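Local coordinates for AtxE2 (Asticcacaulis excentricus, PDB 5TXE), which hydrolyses the isopeptide bond of the lasso peptides astexin-2 and astexin-3, recognising their threaded, knotted shape and converting them to linear peptides, at residues 376-379 / 380-383; 654-657 / 658-662. The protein carries 1 engineered substitution. All coordinates share one frame; numbering follows the deposited sequence.

Contact 1: residues 376-379 / 380-383; sequences TLNL and TSGQ
The flat carboxamide of Asn-378 overlaps the side chain of Ser-381, whose OG sits over the amide face 3.3 Å from Asn-378 CG. This is an Asx turn at the head of a beta hairpin, where strand 373-378 turns back into strand 384-388 within one four-stranded sheet, consistent with a blade of the beta-propeller known in this peptidase family. With CG anti to the backbone N (chi1 -177°), Asn-378 OD1 reaches into the turn and accepts hydrogen bonds from two backbone amides: Thr-380 N at 2.8 Å, in the carbonyl plane, and Ser-381 N at 3.1 Å, well above that plane and on the face that carries Ser-381 OG. Replacing Asn-378 with an alanine would probably leave both amides without their shared acceptor and the turn less firmly fixed. Backbone bonds close the loop: Asn-378 N gives a nearly straight bond (174°) to Gln-383 O, and Gly-382 N a more bent one to Asn-378 O. Gly-382 has a positive phi of 79°, which suits a residue without a side chain. Leu-377 and Leu-379 meanwhile pack on Leu-361 and Leu-331. At the exit Ser-381 OG forms an ST turn, accepting from Gln-383 N at 3.2 Å.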
# COMPACT_ATOMS: atom_id res chain seq x y z
N THR A 376 10.66 13.55 -15.27
CA THR A 376 11.03 14.93 -14.85
C THR A 376 9.92 15.88 -15.15
O THR A 376 9.25 15.79 -16.15
CB THR A 376 12.33 15.49 -15.51
OG1 THR A 376 12.18 15.49 -16.92
CG2 THR A 376 13.50 14.66 -15.20
N LEU A 377 9.66 16.77 -14.23
CA LEU A 377 8.60 17.73 -14.42
C LEU A 377 9.26 19.13 -14.49
O LEU A 377 9.96 19.55 -13.58
CB LEU A 377 7.66 17.61 -13.25
CG LEU A 377 6.18 17.86 -13.50
CD1 LEU A 377 5.70 17.42 -14.86
CD2 LEU A 377 5.38 17.08 -12.49
N ASN A 378 9.04 19.84 -15.59
CA ASN A 378 9.55 21.21 -15.74
C ASN A 378 8.76 22.20 -14.87
O ASN A 378 7.56 22.36 -15.02
CB ASN A 378 9.51 21.58 -17.22
CG ASN A 378 10.09 22.95 -17.52
OD1 ASN A 378 9.85 23.94 -16.82
ND2 ASN A 378 10.82 23.03 -18.61
N LEU A 379 9.44 22.85 -13.94
CA LEU A 379 8.76 23.71 -12.98
C LEU A 379 8.38 25.13 -13.49
O LEU A 379 7.92 25.98 -12.71
CB LEU A 379 9.61 23.83 -11.71
CG LEU A 379 9.76 22.51 -10.94
CD1 LEU A 379 10.60 22.73 -9.70
CD2 LEU A 379 8.39 21.96 -10.59
N THR A 380 8.61 25.38 -14.78
CA THR A 380 8.24 26.63 -15.40
C THR A 380 7.03 26.37 -16.27
O THR A 380 5.98 26.96 -16.05
CB THR A 380 9.39 27.17 -16.27
OG1 THR A 380 10.55 27.41 -15.44
CG2 THR A 380 8.94 28.48 -16.96
N SER A 381 7.20 25.46 -17.24
CA SER A 381 6.13 25.09 -18.17
C SER A 381 5.15 24.05 -17.63
O SER A 381 4.03 23.94 -18.13
CB SER A 381 6.75 24.55 -19.44
OG SER A 381 7.29 23.26 -19.23
N GLY A 382 5.58 23.25 -16.65
CA GLY A 382 4.73 22.15 -16.15
C GLY A 382 4.73 20.90 -17.05
O GLY A 382 3.90 20.03 -16.89
N GLN A 383 5.67 20.81 -17.97
CA GLN A 383 5.79 19.66 -18.83
C GLN A 383 6.49 18.46 -18.18
O GLN A 383 7.54 18.59 -17.54
CB GLN A 383 6.52 20.01 -20.13
CG GLN A 383 6.17 19.03 -21.25
CD GLN A 383 6.66 19.48 -22.62
OE1 GLN A 383 7.29 20.53 -22.76
NE2 GLN A 383 6.35 18.69 -23.64

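Contact 2: residues 654-657 / 658-662; sequences IDWF and RFWLM
Leu-661 N donates to Phe-657 O at 2.8 Å, the shortest of four successive i to i+4 bonds that define this turn of alpha helix. The other three run from Arg-658 N to Ile-654 O, from Phe-659 N to Asp-655 O and from Trp-660 N to Trp-656 O, all within 3.0 Å. The same spacing brings together side chains four residues apart. Trp-660 and Trp-656 form a T-shaped pair, with their planes at 65° and the centroids of the Trp-660 five-membered ring and the Trp-656 six-membered ring 4.1 Å apart. The edge of Trp-660 supplies the contact: its NE1 lies over the six-membered ring of Trp-656, 3.2 Å from CZ2 and almost as near the other five carbons, so the polar N-H side of one indole meets the pi face of the other. Different first torsions make this possible, for CG is anti to the backbone N in Trp-656 (chi1 179°) but anti to the carbonyl carbon in Trp-660 (chi1 -64°). Phe-659 CD2 covers one face of the Trp-660 ring, 3.6 Å above its plane. On another side of the helix, Phe-657 and Leu-661 point the same way, with their CD1 atoms 3.7 Å apart. The charged ends turn to other partners: Asp-655 OD2 makes a salt bridge with Lys-671 and accepts from Gln-674, while Arg-658 NH2 bonds to Gln-664. Within the alpha/beta-hydrolase fold, helix 643-662 lies between the mixed sheet and helix 672-684: Phe-657 packs on strands 431-436 and 545-548, whereas Asp-655 and Phe-659 meet helix 672-684, whose Trp-678 adds an edge-to-face partner for Trp-656.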
# COMPACT_ATOMS: atom_id res chain seq x y z
N ILE A 654 -8.67 -15.75 -11.70
CA ILE A 654 -9.23 -15.71 -13.05
C ILE A 654 -10.01 -16.97 -13.34
O ILE A 654 -11.13 -16.91 -13.85
CB ILE A 654 -8.15 -15.49 -14.10
CG1 ILE A 654 -7.64 -14.08 -13.97
CG2 ILE A 654 -8.68 -15.66 -15.51
CD1 ILE A 654 -6.34 -13.84 -14.71
N ASP A 655 -9.46 -18.13 -13.00
CA ASP A 655 -10.16 -19.36 -13.29
C ASP A 655 -11.50 -19.37 -12.54
O ASP A 655 -12.51 -19.87 -13.03
CB ASP A 655 -9.37 -20.58 -12.82
CG ASP A 655 -8.10 -20.86 -13.62
OD1 ASP A 655 -7.87 -20.22 -14.67
OD2 ASP A 655 -7.29 -21.71 -13.18
N TRP A 656 -11.47 -18.89 -11.31
CA TRP A 656 -12.65 -18.96 -10.48
C TRP A 656 -13.77 -18.14 -11.12
O TRP A 656 -14.90 -18.63 -11.22
CB TRP A 656 -12.35 -18.43 -9.11
CG TRP A 656 -13.42 -18.39 -8.12
CD1 TRP A 656 -14.08 -17.28 -7.72
CD2 TRP A 656 -13.85 -19.43 -7.27
NE1 TRP A 656 -14.94 -17.56 -6.71
CE2 TRP A 656 -14.83 -18.89 -6.41
CE3 TRP A 656 -13.55 -20.77 -7.17
CZ2 TRP A 656 -15.51 -19.64 -5.49
CZ3 TRP A 656 -14.21 -21.53 -6.20
CH2 TRP A 656 -15.13 -20.97 -5.35
N PHE A 657 -13.48 -16.89 -11.45
CA PHE A 657 -14.50 -16.05 -12.09
C PHE A 657 -14.93 -16.55 -13.49
O PHE A 657 -16.11 -16.51 -13.82
CB PHE A 657 -14.07 -14.62 -12.11
CG PHE A 657 -14.15 -13.93 -10.77
CD1 PHE A 657 -15.28 -13.99 -10.03
CD2 PHE A 657 -13.06 -13.33 -10.23
CE1 PHE A 657 -15.34 -13.41 -8.78
CE2 PHE A 657 -13.10 -12.72 -8.99
CZ PHE A 657 -14.25 -12.73 -8.29
N ARG A 658 -14.02 -17.10 -14.27
CA ARG A 658 -14.42 -17.72 -15.54
C ARG A 658 -15.37 -18.89 -15.32
O ARG A 658 -16.33 -19.07 -16.08
CB ARG A 658 -13.24 -18.22 -16.34
CG ARG A 658 -12.42 -17.11 -16.92
CD ARG A 658 -11.26 -17.62 -17.80
NE ARG A 658 -11.78 -18.10 -19.07
CZ ARG A 658 -11.51 -19.26 -19.65
NH1 ARG A 658 -10.64 -20.14 -19.15
NH2 ARG A 658 -12.12 -19.53 -20.79
N PHE A 659 -15.12 -19.67 -14.26
CA PHE A 659 -15.95 -20.81 -13.97
C PHE A 659 -17.35 -20.38 -13.55
O PHE A 659 -18.32 -20.87 -14.11
CB PHE A 659 -15.28 -21.74 -12.90
CG PHE A 659 -16.11 -22.96 -12.51
CD1 PHE A 659 -16.05 -24.10 -13.23
CD2 PHE A 659 -16.95 -22.91 -11.43
CE1 PHE A 659 -16.84 -25.20 -12.89
CE2 PHE A 659 -17.70 -23.99 -11.05
CZ PHE A 659 -17.64 -25.14 -11.78
N TRP A 660 -17.47 -19.49 -12.57
CA TRP A 660 -18.75 -19.17 -12.03
C TRP A 660 -19.48 -18.14 -12.81
O TRP A 660 -20.71 -18.17 -12.81
CB TRP A 660 -18.65 -18.66 -10.63
CG TRP A 660 -18.11 -19.69 -9.68
CD1 TRP A 660 -16.86 -19.74 -9.15
CD2 TRP A 660 -18.85 -20.76 -9.10
NE1 TRP A 660 -16.77 -20.79 -8.25
CE2 TRP A 660 -17.99 -21.43 -8.22
CE3 TRP A 660 -20.16 -21.22 -9.26
CZ2 TRP A 660 -18.38 -22.53 -7.50
CZ3 TRP A 660 -20.56 -22.32 -8.56
CH2 TRP A 660 -19.66 -22.98 -7.68
N LEU A 661 -18.78 -17.20 -13.45
CA LEU A 661 -19.47 -16.13 -14.17
C LEU A 661 -19.53 -16.32 -15.66
O LEU A 661 -20.34 -15.67 -16.27
CB LEU A 661 -18.83 -14.77 -13.92
CG LEU A 661 -18.69 -14.36 -12.47
CD1 LEU A 661 -17.98 -13.02 -12.38
CD2 LEU A 661 -19.98 -14.28 -11.70
N MET A 662 -18.69 -17.18 -16.26
CA MET A 662 -18.75 -17.50 -17.69
C MET A 662 -19.05 -18.97 -17.97
O MET A 662 -19.23 -19.31 -19.12
CB MET A 662 -17.44 -17.13 -18.40
CG MET A 662 -17.15 -15.62 -18.47
SD MET A 662 -15.53 -15.35 -19.14
CE MET A 662 -15.42 -13.61 -19.31

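Contacts 1 and 2 are separate local features in different parts of the chain, with centres 45 Å apart and nearest atoms about 32 Å apart. Each is formed within its own unbroken run of residues, but the means differ: residues 376-383 reverse direction in a hairpin loop whose amides are held by side-chain oxygens, whereas residues 654-662 keep a helical path and pair aromatic rings one turn apart. Contact 1 belongs to one of the four-stranded antiparallel sheets, probably a propeller blade; contact 2 to a helix beside the mixed sheet of the hydrolase fold. Neither includes a catalytic residue: Ala-527, engineered at the nucleophile position, and the probable relay residues Glu-610 and His-638 lie away from both.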